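Local coordinates for protein lipoxygenase (Cyanothece sp., PDB 5EK8) that probably inserts molecular oxygen into polyunsaturated fatty acids with 9R specificity, using a non-heme iron held by histidines and the C-terminal carboxylate, at residues A[450-453]-A[454-458]; A[650-654]-A[655-659]; A[459-462]-A[463-466]; A[248-251]-A[252-256]; A[267-270]-A[271-274]. All blocks are in the same frame, centred on the assembly; numbering follows the deposited sequence.

Overall arrangement
All five contacts are local, within continuous runs of chain. Interactions 1 and 3 are successive turns of helix 451-473, centres 13 Å apart, both buried and both using a tyrosine face as a platform. Interaction 2, partly buried, ends helix 649-653 and touches interaction 1 through Q651, F652, L655 and I657, and interaction 3 through F652. Interaction 4, also buried, lies on helix 247-256, whose last residue, N256, meets the start of helix 451-473 in interaction 1. Interaction 5 is a surface beta turn touching no other, nearest atoms about 7 Å from interaction 4. Aromatic faces packed by aliphatic groups recur in contacts 1, 3 and 4 beside the backbone bonds; a carboxylate-to-backbone bond marks the turn.

Interaction 1 (A[450-453]-A[454-458]); sequences HKYA and KAANL
Y452 and A456, one helical turn apart, form the apolar part of this contact. The methyl CB of A456 sits over one face of the tyrosine ring, displaced toward the rim, 3.8 Å from Y452 CZ and 4.1 Å from the ring centroid, a CH-pi contact. Y452 CG, anti to the backbone N (chi1 171°), carries the ring along the helix to that methyl. At the start, the imidazole of H450 has A453 CB 3.5 Å above its plane, over the centre.

The polar part is backbone bonding plus one side chain. A453 O accepts from N457 N at 2.9 Å and from N457 ND2 at 3.1 Å, the donors on opposite faces of the carbonyl plane. The other end of that amide, OD1, bonds Q444. A455 N bonds K451 O at 2.9 Å, whereas K454 N to H450 O is weak at 3.4 Å. In the first turn N256 OD1 accepts from Y452 N. H450 at the N-cap and that weak bond mark the N-terminus of helix 451-473.

Interaction 2 (A[650-654]-A[655-659]); sequences DQFAE and LGIDI
F652 meets I659 and I657 at the end of a short helix. The closest side-chain approach is F652 CD2 to I659 CG2, 3.4 Å, with the two side chains crossing at about a right angle. I657 CG2 comes to 4.2 Å from F652 CD1, so the two methyls attend different ortho carbons of the ring, each obliquely. L655 packs on the backbone instead, its CG 3.5 Å from Q651 O.

The next layer is the backbone that sets these positions. F652 O takes two N-H donors from opposite faces of its plane: L655 N at 3.0 Å and I657 N at 2.9 Å. G656 N bonds A653 O at 2.8 Å, closing a type I beta turn from A653 to G656. The positive phi of G656 (76°) reverses the chain, bringing I657 back beside the last helical turn.

Farther out, helix 451-473 packs against this end: I462 meets F652, A455 meets I657 and K454 meets L655. L645 of helix 639-647 touches both F652 and I659. The paired bonds I657 N to F652 O and G656 N to A653 O, with G656 as C-prime residue, define a Schellman motif that terminates helix 649-653.

Interaction 3 (A[459-462]-A[463-466]); sequences YWQI and LTEY
Residues 459-466 are consecutive turns in the interior of helix 451-473, and Y459 O to L463 N, W460 O to T464 N, Q461 O to E465 N and I462 O to Y466 N are all i to i+4 hydrogen bonds, between 2.9 and 3.0 Å.

Among the side chains, Y459 and L463 cross obliquely. L463 CD2 lies over the tyrosine face, 4.1 Å from the centroid and 26° off the ring normal, a CH-pi contact, while L463 CD1 comes to 3.6 Å from Y459 CE2. The phenol OH bonds T567 of helix 549-574. T464 uses its hydroxyl differently: OG1, held anti to the carbonyl carbon (chi1 -58°), turns back on the helix and donates to W460 O at 2.9 Å. This donor stands above the carbonyl plane, and T464 N arrives from the opposite face.

T464 OG1 and T464 N make W460 O a double acceptor, which satisfies the hydroxyl within its own helix, while Y459 combines apolar packing over its face with a polar tie to helix 549-574.

Interaction 4 (A[248-251]-A[252-256]); sequences EYFV and LRVLN
Y249 and R253 lie side by side, pointing the same way, on helix 247-256, a helix of the mainly helical lipoxygenase body. This is the tight part of the contact. R253 CG lies over one face of the tyrosine ring, 3.6 Å from its centroid and 22° off the normal, a CH-pi contact. The arginine bends at chi2 and chi3, which brings CD along the ring, 3.6 Å from Y249 CZ. Ring and guanidinium planes end only 11° apart, and the cation itself is engaged beyond the helix by E580, in a salt bridge.

A looser pairing occurs at F250, where V254 CG2 stands over the ring face at 4.2 Å from the centroid. F346 of helix 337-377 packs against both of these residues. V251 and L255 meet still more lightly, CG1 to CD1 being 4.3 Å, and both rest on L304 of strand 303-313.

The solvent side belongs to E248, whose carboxylate leads away from the following turn, and to the partly exposed L252. Contact there is between L252 and the backbone of E248: L252 N bonds E248 O at 3.0 Å, and L252 CG lies 3.3 Å from the same oxygen.

Interaction 5 (A[267-270]-A[271-274]); sequences KSDP and NQFK
D269 faces N271 and Q272 round a surface turn, crossing both side chains obliquely. Its carboxylate plane is turned 66° from the amide plane of N271, so the two flat groups are steeply inclined rather than stacked. The carboxylate engages the N271 backbone: D269 OD1 accepts from N271 N at 3.2 Å, and the donor stands 45° out of the carboxylate plane. D269 CG is anti to its own nitrogen (chi1 -167°), which points the carboxylate forward along the chain to this N-H. D269 OD1 also lies 3.6 Å from N271 CB. Its partner OD2 reaches the aliphatic part of Q272, with CG at 3.5 Å.

The main chain closes the turn through Q272 N to D269 O, 2.9 Å, with P270 and N271 at its corners. Beyond the turn F273 swings its ring back, CE2 coming 3.7 Å from P270 O, an oxygen that R265 also engages through a hydrogen bond.

Backbone bonds of Q272 with S266 and K274 with K264 join strands 264-266 and 272-277 as an antiparallel hairpin. D269 supports the turn twice: OD1 to N271 N makes an Asx turn, superposed on the type I beta turn from D269 to Q272.

Interaction 1 (A[450-453]-A[454-458])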
loop_
_atom_site.group_PDB
_atom_site.type_symbol
_atom_site.label_atom_id
_atom_site.label_comp_id
_atom_site.label_asym_id
_atom_site.label_seq_id
_atom_site.Cartn_x
_atom_site.Cartn_y
_atom_site.Cartn_z
ATOM N N HIS A 450 3.658 -16.664 19.710
ATOM C CA HIS A 450 3.317 -16.260 18.350
ATOM C C HIS A 450 2.360 -15.073 18.372
ATOM O O HIS A 450 1.173 -15.199 18.058
ATOM C CB HIS A 450 2.708 -17.428 17.576
ATOM C CG HIS A 450 2.757 -17.252 16.095
ATOM N ND1 HIS A 450 2.237 -18.179 15.212
ATOM C CD2 HIS A 450 3.269 -16.260 15.331
ATOM C CE1 HIS A 450 2.421 -17.758 13.977
ATOM N NE2 HIS A 450 3.050 -16.594 14.019
ATOM N N LYS A 451 2.897 -13.920 18.748
ATOM C CA LYS A 451 2.099 -12.723 18.954
ATOM C C LYS A 451 1.336 -12.287 17.698
ATOM O O LYS A 451 0.155 -11.925 17.775
ATOM C CB LYS A 451 2.999 -11.590 19.451
ATOM C CG LYS A 451 2.291 -10.273 19.685
ATOM C CD LYS A 451 3.266 -9.246 20.226
ATOM C CE LYS A 451 3.967 -9.765 21.475
ATOM N NZ LYS A 451 4.836 -8.725 22.095
ATOM N N TYR A 452 1.994 -12.325 16.544
ATOM C CA TYR A 452 1.350 -11.827 15.336
ATOM C C TYR A 452 0.076 -12.596 14.998
ATOM O O TYR A 452 -0.914 -12.008 14.579
ATOM C CB TYR A 452 2.279 -11.869 14.121
ATOM C CG TYR A 452 1.472 -11.556 12.886
ATOM C CD1 TYR A 452 1.020 -10.263 12.649
ATOM C CD2 TYR A 452 1.089 -12.561 11.999
ATOM C CE1 TYR A 452 0.242 -9.973 11.550
ATOM C CE2 TYR A 452 0.308 -12.277 10.895
ATOM C CZ TYR A 452 -0.111 -10.984 10.680
ATOM O OH TYR A 452 -0.888 -10.685 9.591
ATOM N N ALA A 453 0.109 -13.913 15.156
ATOM C CA ALA A 453 -1.045 -14.735 14.816
ATOM C C ALA A 453 -2.229 -14.421 15.721
ATOM O O ALA A 453 -3.351 -14.230 15.248
ATOM C CB ALA A 453 -0.689 -16.198 14.900
ATOM N N LYS A 454 -1.970 -14.366 17.025
ATOM C CA LYS A 454 -2.993 -13.997 17.998
ATOM C C LYS A 454 -3.609 -12.641 17.637
ATOM O O LYS A 454 -4.837 -12.507 17.510
ATOM C CB LYS A 454 -2.396 -13.962 19.410
ATOM C CG LYS A 454 -1.891 -15.317 19.905
ATOM C CD LYS A 454 -0.835 -15.162 20.995
ATOM C CE LYS A 454 -1.393 -15.419 22.388
ATOM N NZ LYS A 454 -1.718 -16.858 22.599
ATOM N N ALA A 455 -2.740 -11.649 17.453
ATOM C CA ALA A 455 -3.162 -10.299 17.087
ATOM C C ALA A 455 -4.047 -10.287 15.841
ATOM O O ALA A 455 -5.143 -9.714 15.836
ATOM C CB ALA A 455 -1.946 -9.423 16.867
ATOM N N ALA A 456 -3.558 -10.945 14.797
ATOM C CA ALA A 456 -4.224 -11.002 13.503
ATOM C C ALA A 456 -5.596 -11.658 13.591
ATOM O O ALA A 456 -6.556 -11.169 13.003
ATOM C CB ALA A 456 -3.351 -11.741 12.498
ATOM N N ASN A 457 -5.694 -12.759 14.328
ATOM C CA ASN A 457 -6.975 -13.445 14.468
ATOM C C ASN A 457 -7.987 -12.629 15.271
ATOM O O ASN A 457 -9.171 -12.573 14.914
ATOM C CB ASN A 457 -6.779 -14.818 15.108
ATOM C CG ASN A 457 -6.547 -15.908 14.080
ATOM O OD1 ASN A 457 -7.494 -16.420 13.478
ATOM N ND2 ASN A 457 -5.284 -16.264 13.867
ATOM N N LEU A 458 -7.521 -11.991 16.343
ATOM C CA LEU A 458 -8.371 -11.093 17.123
ATOM C C LEU A 458 -8.939 -9.988 16.232
ATOM O O LEU A 458 -10.161 -9.747 16.192
ATOM C CB LEU A 458 -7.582 -10.480 18.277
ATOM C CG LEU A 458 -8.300 -10.276 19.614
ATOM C CD1 LEU A 458 -7.358 -9.605 20.597
ATOM C CD2 LEU A 458 -9.592 -9.476 19.461
#

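Interaction 2 (A[650-654]-A[655-659])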
loop_
_atom_site.group_PDB
_atom_site.type_symbol
_atom_site.label_atom_id
_atom_site.label_comp_id
_atom_site.label_asym_id
_atom_site.label_seq_id
_atom_site.Cartn_x
_atom_site.Cartn_y
_atom_site.Cartn_z
ATOM N N ASP A 650 -8.200 -4.158 25.534
ATOM C CA ASP A 650 -7.395 -4.790 26.569
ATOM C C ASP A 650 -6.822 -6.148 26.164
ATOM O O ASP A 650 -5.752 -6.529 26.634
ATOM C CB ASP A 650 -8.224 -4.933 27.842
ATOM C CG ASP A 650 -8.924 -3.644 28.221
ATOM O OD1 ASP A 650 -8.267 -2.757 28.804
ATOM O OD2 ASP A 650 -10.132 -3.517 27.928
ATOM N N GLN A 651 -7.531 -6.878 25.307
ATOM C CA GLN A 651 -7.023 -8.157 24.811
ATOM C C GLN A 651 -5.832 -7.894 23.905
ATOM O O GLN A 651 -4.902 -8.700 23.829
ATOM C CB GLN A 651 -8.101 -8.943 24.055
ATOM C CG GLN A 651 -9.419 -9.133 24.799
ATOM C CD GLN A 651 -10.267 -7.871 24.829
ATOM O OE1 GLN A 651 -9.820 -6.804 24.411
ATOM N NE2 GLN A 651 -11.493 -7.988 25.327
ATOM N N PHE A 652 -5.867 -6.757 23.216
ATOM C CA PHE A 652 -4.735 -6.322 22.411
ATOM C C PHE A 652 -3.603 -5.868 23.318
ATOM O O PHE A 652 -2.431 -6.106 23.025
ATOM C CB PHE A 652 -5.136 -5.200 21.450
ATOM C CG PHE A 652 -5.664 -5.690 20.132
ATOM C CD1 PHE A 652 -4.849 -6.400 19.266
ATOM C CD2 PHE A 652 -6.973 -5.441 19.756
ATOM C CE1 PHE A 652 -5.332 -6.856 18.048
ATOM C CE2 PHE A 652 -7.459 -5.890 18.540
ATOM C CZ PHE A 652 -6.638 -6.596 17.685
ATOM N N ALA A 653 -3.960 -5.209 24.418
ATOM C CA ALA A 653 -2.971 -4.812 25.418
ATOM C C ALA A 653 -2.239 -6.031 25.991
ATOM O O ALA A 653 -1.035 -5.981 26.247
ATOM C CB ALA A 653 -3.635 -4.016 26.533
ATOM N N GLU A 654 -2.972 -7.127 26.173
ATOM C CA GLU A 654 -2.411 -8.368 26.713
ATOM C C GLU A 654 -1.385 -8.991 25.772
ATOM O O GLU A 654 -0.615 -9.865 26.168
ATOM C CB GLU A 654 -3.526 -9.377 27.003
ATOM C CG GLU A 654 -4.421 -8.993 28.171
ATOM C CD GLU A 654 -5.628 -9.898 28.306
ATOM O OE1 GLU A 654 -5.935 -10.631 27.342
ATOM O OE2 GLU A 654 -6.270 -9.876 29.378
ATOM N N LEU A 655 -1.390 -8.541 24.520
ATOM C CA LEU A 655 -0.423 -8.993 23.531
ATOM C C LEU A 655 0.625 -7.913 23.277
ATOM O O LEU A 655 1.457 -8.042 22.384
ATOM C CB LEU A 655 -1.133 -9.370 22.230
ATOM C CG LEU A 655 -2.246 -10.411 22.373
ATOM C CD1 LEU A 655 -2.985 -10.612 21.050
ATOM C CD2 LEU A 655 -1.675 -11.725 22.889
ATOM N N GLY A 656 0.578 -6.846 24.072
ATOM C CA GLY A 656 1.544 -5.767 23.967
ATOM C C GLY A 656 1.287 -4.855 22.784
ATOM O O GLY A 656 2.217 -4.321 22.177
ATOM N N ILE A 657 0.012 -4.670 22.459
ATOM C CA ILE A 657 -0.379 -3.851 21.319
ATOM C C ILE A 657 -1.349 -2.735 21.709
ATOM O O ILE A 657 -2.309 -2.952 22.451
ATOM C CB ILE A 657 -1.017 -4.720 20.216
ATOM C CG1 ILE A 657 -0.000 -5.744 19.706
ATOM C CG2 ILE A 657 -1.529 -3.853 19.078
ATOM C CD1 ILE A 657 -0.619 -7.053 19.254
ATOM N N ASP A 658 -1.073 -1.532 21.216
ATOM C CA ASP A 658 -1.985 -0.408 21.371
ATOM C C ASP A 658 -2.849 -0.270 20.116
ATOM O O ASP A 658 -2.340 -0.003 19.027
ATOM C CB ASP A 658 -1.205 0.884 21.638
ATOM C CG ASP A 658 -2.072 1.989 22.224
ATOM O OD1 ASP A 658 -3.312 1.929 22.069
ATOM O OD2 ASP A 658 -1.507 2.920 22.844
ATOM N N ILE A 659 -4.156 -0.450 20.275
ATOM C CA ILE A 659 -5.089 -0.316 19.161
ATOM C C ILE A 659 -5.025 1.079 18.550
ATOM O O ILE A 659 -5.446 1.289 17.412
ATOM C CB ILE A 659 -6.534 -0.609 19.599
ATOM C CG1 ILE A 659 -6.980 0.378 20.681
ATOM C CG2 ILE A 659 -6.645 -2.027 20.126
ATOM C CD1 ILE A 659 -8.415 0.192 21.118
#

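Interaction 3 (A[459-462]-A[463-466])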
loop_
_atom_site.group_PDB
_atom_site.type_symbol
_atom_site.label_atom_id
_atom_site.label_comp_id
_atom_site.label_asym_id
_atom_site.label_seq_id
_atom_site.Cartn_x
_atom_site.Cartn_y
_atom_site.Cartn_z
ATOM N N TYR A 459 -8.042 -9.327 15.504
ATOM C CA TYR A 459 -8.446 -8.260 14.596
ATOM C C TYR A 459 -9.415 -8.774 13.542
ATOM O O TYR A 459 -10.362 -8.084 13.169
ATOM C CB TYR A 459 -7.232 -7.630 13.914
ATOM C CG TYR A 459 -7.570 -6.345 13.199
ATOM C CD1 TYR A 459 -8.073 -5.259 13.903
ATOM C CD2 TYR A 459 -7.396 -6.218 11.826
ATOM C CE1 TYR A 459 -8.391 -4.082 13.266
ATOM C CE2 TYR A 459 -7.713 -5.041 11.174
ATOM C CZ TYR A 459 -8.212 -3.972 11.903
ATOM O OH TYR A 459 -8.533 -2.783 11.281
ATOM N N TRP A 460 -9.170 -9.992 13.073
ATOM C CA TRP A 460 -10.001 -10.607 12.054
ATOM C C TRP A 460 -11.417 -10.797 12.566
ATOM O O TRP A 460 -12.377 -10.541 11.843
ATOM C CB TRP A 460 -9.410 -11.947 11.612
ATOM C CG TRP A 460 -10.134 -12.569 10.457
ATOM C CD1 TRP A 460 -10.982 -13.632 10.500
ATOM C CD2 TRP A 460 -10.076 -12.155 9.085
ATOM N NE1 TRP A 460 -11.453 -13.913 9.240
ATOM C CE2 TRP A 460 -10.911 -13.021 8.354
ATOM C CE3 TRP A 460 -9.400 -11.138 8.408
ATOM C CZ2 TRP A 460 -11.089 -12.900 6.976
ATOM C CZ3 TRP A 460 -9.575 -11.018 7.045
ATOM C CH2 TRP A 460 -10.414 -11.895 6.341
ATOM N N GLN A 461 -11.551 -11.246 13.811
ATOM C CA GLN A 461 -12.875 -11.429 14.398
ATOM C C GLN A 461 -13.573 -10.086 14.579
ATOM O O GLN A 461 -14.794 -9.974 14.386
ATOM C CB GLN A 461 -12.781 -12.174 15.730
ATOM C CG GLN A 461 -13.145 -13.655 15.631
ATOM C CD GLN A 461 -12.414 -14.370 14.500
ATOM O OE1 GLN A 461 -11.199 -14.576 14.557
ATOM N NE2 GLN A 461 -13.156 -14.745 13.461
ATOM N N ILE A 462 -12.798 -9.063 14.932
ATOM C CA ILE A 462 -13.345 -7.708 14.992
ATOM C C ILE A 462 -13.914 -7.281 13.635
ATOM O O ILE A 462 -15.043 -6.785 13.546
ATOM C CB ILE A 462 -12.288 -6.686 15.436
ATOM C CG1 ILE A 462 -11.826 -6.982 16.861
ATOM C CG2 ILE A 462 -12.853 -5.281 15.370
ATOM C CD1 ILE A 462 -10.731 -6.064 17.335
ATOM N N LEU A 463 -13.129 -7.490 12.582
ATOM C CA LEU A 463 -13.556 -7.174 11.221
ATOM C C LEU A 463 -14.792 -7.974 10.825
ATOM O O LEU A 463 -15.658 -7.475 10.120
ATOM C CB LEU A 463 -12.426 -7.432 10.220
ATOM C CG LEU A 463 -11.165 -6.580 10.400
ATOM C CD1 LEU A 463 -10.274 -6.681 9.177
ATOM C CD2 LEU A 463 -11.512 -5.125 10.704
ATOM N N THR A 464 -14.873 -9.215 11.284
ATOM C CA THR A 464 -16.034 -10.044 11.001
ATOM C C THR A 464 -17.293 -9.440 11.611
ATOM O O THR A 464 -18.297 -9.245 10.911
ATOM C CB THR A 464 -15.843 -11.462 11.530
ATOM O OG1 THR A 464 -14.664 -12.029 10.946
ATOM C CG2 THR A 464 -17.045 -12.316 11.180
ATOM N N GLU A 465 -17.230 -9.138 12.910
ATOM C CA GLU A 465 -18.337 -8.474 13.601
ATOM C C GLU A 465 -18.745 -7.195 12.877
ATOM O O GLU A 465 -19.925 -6.971 12.586
ATOM C CB GLU A 465 -17.958 -8.140 15.042
ATOM C CG GLU A 465 -17.743 -9.333 15.952
ATOM C CD GLU A 465 -17.384 -8.914 17.376
ATOM O OE1 GLU A 465 -18.061 -8.013 17.923
ATOM O OE2 GLU A 465 -16.418 -9.476 17.942
ATOM N N TYR A 466 -17.747 -6.366 12.584
ATOM C CA TYR A 466 -17.969 -5.090 11.916
ATOM C C TYR A 466 -18.694 -5.257 10.587
ATOM O O TYR A 466 -19.735 -4.642 10.368
ATOM C CB TYR A 466 -16.637 -4.372 11.698
ATOM C CG TYR A 466 -16.717 -3.183 10.768
ATOM C CD1 TYR A 466 -17.597 -2.131 11.016
ATOM C CD2 TYR A 466 -15.900 -3.105 9.647
ATOM C CE1 TYR A 466 -17.669 -1.043 10.167
ATOM C CE2 TYR A 466 -15.961 -2.022 8.796
ATOM C CZ TYR A 466 -16.845 -0.993 9.058
ATOM O OH TYR A 466 -16.895 0.085 8.201
#

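Interaction 4 (A[248-251]-A[252-256])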
loop_
_atom_site.group_PDB
_atom_site.type_symbol
_atom_site.label_atom_id
_atom_site.label_comp_id
_atom_site.label_asym_id
_atom_site.label_seq_id
_atom_site.Cartn_x
_atom_site.Cartn_y
_atom_site.Cartn_z
ATOM N N GLU A 248 16.720 -16.612 21.323
ATOM C CA GLU A 248 15.357 -16.323 21.756
ATOM C C GLU A 248 14.767 -15.186 20.929
ATOM O O GLU A 248 13.623 -15.254 20.456
ATOM C CB GLU A 248 15.329 -15.962 23.246
ATOM C CG GLU A 248 15.836 -17.058 24.192
ATOM C CD GLU A 248 17.350 -17.215 24.172
ATOM O OE1 GLU A 248 18.039 -16.328 23.628
ATOM O OE2 GLU A 248 17.851 -18.230 24.694
ATOM N N TYR A 249 15.571 -14.146 20.747
ATOM C CA TYR A 249 15.144 -12.970 20.009
ATOM C C TYR A 249 15.057 -13.269 18.517
ATOM O O TYR A 249 14.174 -12.758 17.827
ATOM C CB TYR A 249 16.094 -11.795 20.264
ATOM C CG TYR A 249 15.546 -10.486 19.755
ATOM C CD1 TYR A 249 14.485 -9.861 20.402
ATOM C CD2 TYR A 249 16.072 -9.883 18.619
ATOM C CE1 TYR A 249 13.965 -8.672 19.934
ATOM C CE2 TYR A 249 15.562 -8.694 18.144
ATOM C CZ TYR A 249 14.506 -8.090 18.802
ATOM O OH TYR A 249 13.996 -6.900 18.330
ATOM N N PHE A 250 15.980 -14.097 18.030
ATOM C CA PHE A 250 15.972 -14.540 16.640
ATOM C C PHE A 250 14.641 -15.200 16.303
ATOM O O PHE A 250 13.997 -14.860 15.303
ATOM C CB PHE A 250 17.129 -15.507 16.381
ATOM C CG PHE A 250 17.176 -16.043 14.978
ATOM C CD1 PHE A 250 16.743 -17.329 14.697
ATOM C CD2 PHE A 250 17.665 -15.264 13.940
ATOM C CE1 PHE A 250 16.796 -17.830 13.408
ATOM C CE2 PHE A 250 17.718 -15.760 12.646
ATOM C CZ PHE A 250 17.283 -17.044 12.380
ATOM N N VAL A 251 14.233 -16.129 17.161
ATOM C CA VAL A 251 12.965 -16.831 16.998
ATOM C C VAL A 251 11.785 -15.874 17.106
ATOM O O VAL A 251 10.878 -15.888 16.261
ATOM C CB VAL A 251 12.812 -17.951 18.046
ATOM C CG1 VAL A 251 11.383 -18.474 18.068
ATOM C CG2 VAL A 251 13.798 -19.067 17.764
ATOM N N LEU A 252 11.804 -15.039 18.141
ATOM C CA LEU A 252 10.734 -14.068 18.347
ATOM C C LEU A 252 10.515 -13.182 17.120
ATOM O O LEU A 252 9.377 -12.900 16.754
ATOM C CB LEU A 252 11.024 -13.199 19.569
ATOM C CG LEU A 252 10.691 -13.844 20.911
ATOM C CD1 LEU A 252 11.042 -12.911 22.043
ATOM C CD2 LEU A 252 9.218 -14.234 20.967
ATOM N N ARG A 253 11.599 -12.759 16.478
ATOM C CA ARG A 253 11.481 -11.856 15.337
ATOM C C ARG A 253 11.167 -12.610 14.056
ATOM O O ARG A 253 10.593 -12.048 13.123
ATOM C CB ARG A 253 12.754 -11.028 15.166
ATOM C CG ARG A 253 13.034 -10.106 16.341
ATOM C CD ARG A 253 11.765 -9.411 16.832
ATOM N NE ARG A 253 11.341 -8.336 15.939
ATOM C CZ ARG A 253 10.247 -7.600 16.120
ATOM N NH1 ARG A 253 9.940 -6.637 15.260
ATOM N NH2 ARG A 253 9.458 -7.829 17.159
ATOM N N VAL A 254 11.545 -13.882 14.006
ATOM C CA VAL A 254 11.112 -14.728 12.904
ATOM C C VAL A 254 9.590 -14.845 12.941
ATOM O O VAL A 254 8.917 -14.767 11.909
ATOM C CB VAL A 254 11.757 -16.126 12.966
ATOM C CG1 VAL A 254 10.949 -17.133 12.159
ATOM C CG2 VAL A 254 13.192 -16.065 12.462
ATOM N N LEU A 255 9.056 -15.000 14.151
ATOM C CA LEU A 255 7.615 -15.156 14.348
ATOM C C LEU A 255 6.821 -13.868 14.155
ATOM O O LEU A 255 5.810 -13.849 13.450
ATOM C CB LEU A 255 7.328 -15.703 15.747
ATOM C CG LEU A 255 7.509 -17.203 15.970
ATOM C CD1 LEU A 255 7.228 -17.539 17.426
ATOM C CD2 LEU A 255 6.611 -18.012 15.033
ATOM N N ASN A 256 7.278 -12.793 14.783
ATOM C CA ASN A 256 6.449 -11.605 14.924
ATOM C C ASN A 256 7.056 -10.332 14.356
ATOM O O ASN A 256 6.456 -9.262 14.451
ATOM C CB ASN A 256 6.121 -11.395 16.397
ATOM C CG ASN A 256 5.580 -12.651 17.050
ATOM O OD1 ASN A 256 4.583 -13.216 16.599
ATOM N ND2 ASN A 256 6.250 -13.108 18.103
#

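Interaction 5 (A[267-270]-A[271-274])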
loop_
_atom_site.group_PDB
_atom_site.type_symbol
_atom_site.label_atom_id
_atom_site.label_comp_id
_atom_site.label_asym_id
_atom_site.label_seq_id
_atom_site.Cartn_x
_atom_site.Cartn_y
_atom_site.Cartn_z
ATOM N N LYS A 267 6.003 -33.092 7.707
ATOM C CA LYS A 267 4.875 -34.009 7.626
ATOM C C LYS A 267 5.104 -35.226 8.514
ATOM O O LYS A 267 4.164 -35.768 9.093
ATOM C CB LYS A 267 4.636 -34.440 6.179
ATOM C CG LYS A 267 4.244 -33.298 5.257
ATOM C CD LYS A 267 4.256 -33.726 3.798
ATOM C CE LYS A 267 4.035 -32.527 2.882
ATOM N NZ LYS A 267 4.016 -32.901 1.439
ATOM N N SER A 268 6.357 -35.650 8.623
ATOM C CA SER A 268 6.699 -36.775 9.480
ATOM C C SER A 268 6.812 -36.332 10.939
ATOM O O SER A 268 6.128 -36.870 11.811
ATOM C CB SER A 268 7.999 -37.428 9.009
ATOM O OG SER A 268 8.964 -36.449 8.666
ATOM N N ASP A 269 7.668 -35.344 11.197
ATOM C CA ASP A 269 7.855 -34.806 12.543
ATOM C C ASP A 269 7.178 -33.444 12.677
ATOM O O ASP A 269 7.750 -32.424 12.305
ATOM C CB ASP A 269 9.349 -34.686 12.868
ATOM C CG ASP A 269 9.618 -34.435 14.347
ATOM O OD1 ASP A 269 8.673 -34.121 15.102
ATOM O OD2 ASP A 269 10.792 -34.551 14.753
ATOM N N PRO A 270 5.959 -33.421 13.233
ATOM C CA PRO A 270 5.183 -32.176 13.310
ATOM C C PRO A 270 5.735 -31.173 14.331
ATOM O O PRO A 270 5.159 -30.100 14.514
ATOM C CB PRO A 270 3.792 -32.666 13.718
ATOM C CG PRO A 270 4.062 -33.902 14.511
ATOM C CD PRO A 270 5.255 -34.553 13.862
ATOM N N ASN A 271 6.835 -31.516 14.994
ATOM C CA ASN A 271 7.494 -30.566 15.887
ATOM C C ASN A 271 8.650 -29.866 15.188
ATOM O O ASN A 271 9.270 -28.957 15.740
ATOM C CB ASN A 271 7.994 -31.260 17.152
ATOM C CG ASN A 271 6.873 -31.585 18.121
ATOM O OD1 ASN A 271 5.909 -30.829 18.256
ATOM N ND2 ASN A 271 6.996 -32.719 18.804
ATOM N N GLN A 272 8.935 -30.301 13.964
ATOM C CA GLN A 272 9.991 -29.694 13.160
ATOM C C GLN A 272 9.420 -28.632 12.234
ATOM O O GLN A 272 8.370 -28.824 11.625
ATOM C CB GLN A 272 10.737 -30.756 12.352
ATOM C CG GLN A 272 11.728 -31.557 13.171
ATOM C CD GLN A 272 12.912 -30.725 13.616
ATOM O OE1 GLN A 272 13.338 -29.804 12.917
ATOM N NE2 GLN A 272 13.447 -31.039 14.793
ATOM N N PHE A 273 10.117 -27.503 12.150
ATOM C CA PHE A 273 9.683 -26.364 11.353
ATOM C C PHE A 273 10.857 -25.831 10.554
ATOM O O PHE A 273 12.008 -26.152 10.846
ATOM C CB PHE A 273 9.107 -25.252 12.237
ATOM C CG PHE A 273 7.752 -25.562 12.809
ATOM C CD1 PHE A 273 6.610 -25.029 12.239
ATOM C CD2 PHE A 273 7.622 -26.374 13.923
ATOM C CE1 PHE A 273 5.363 -25.302 12.767
ATOM C CE2 PHE A 273 6.374 -26.655 14.453
ATOM C CZ PHE A 273 5.244 -26.117 13.874
ATOM N N LYS A 274 10.564 -25.019 9.546
ATOM C CA LYS A 274 11.608 -24.382 8.759
ATOM C C LYS A 274 11.073 -23.215 7.947
ATOM O O LYS A 274 9.865 -23.087 7.737
ATOM C CB LYS A 274 12.276 -25.387 7.822
ATOM C CG LYS A 274 11.406 -25.818 6.657
ATOM C CD LYS A 274 12.186 -26.661 5.664
ATOM C CE LYS A 274 13.305 -25.873 5.018
ATOM N NZ LYS A 274 13.912 -26.634 3.885
#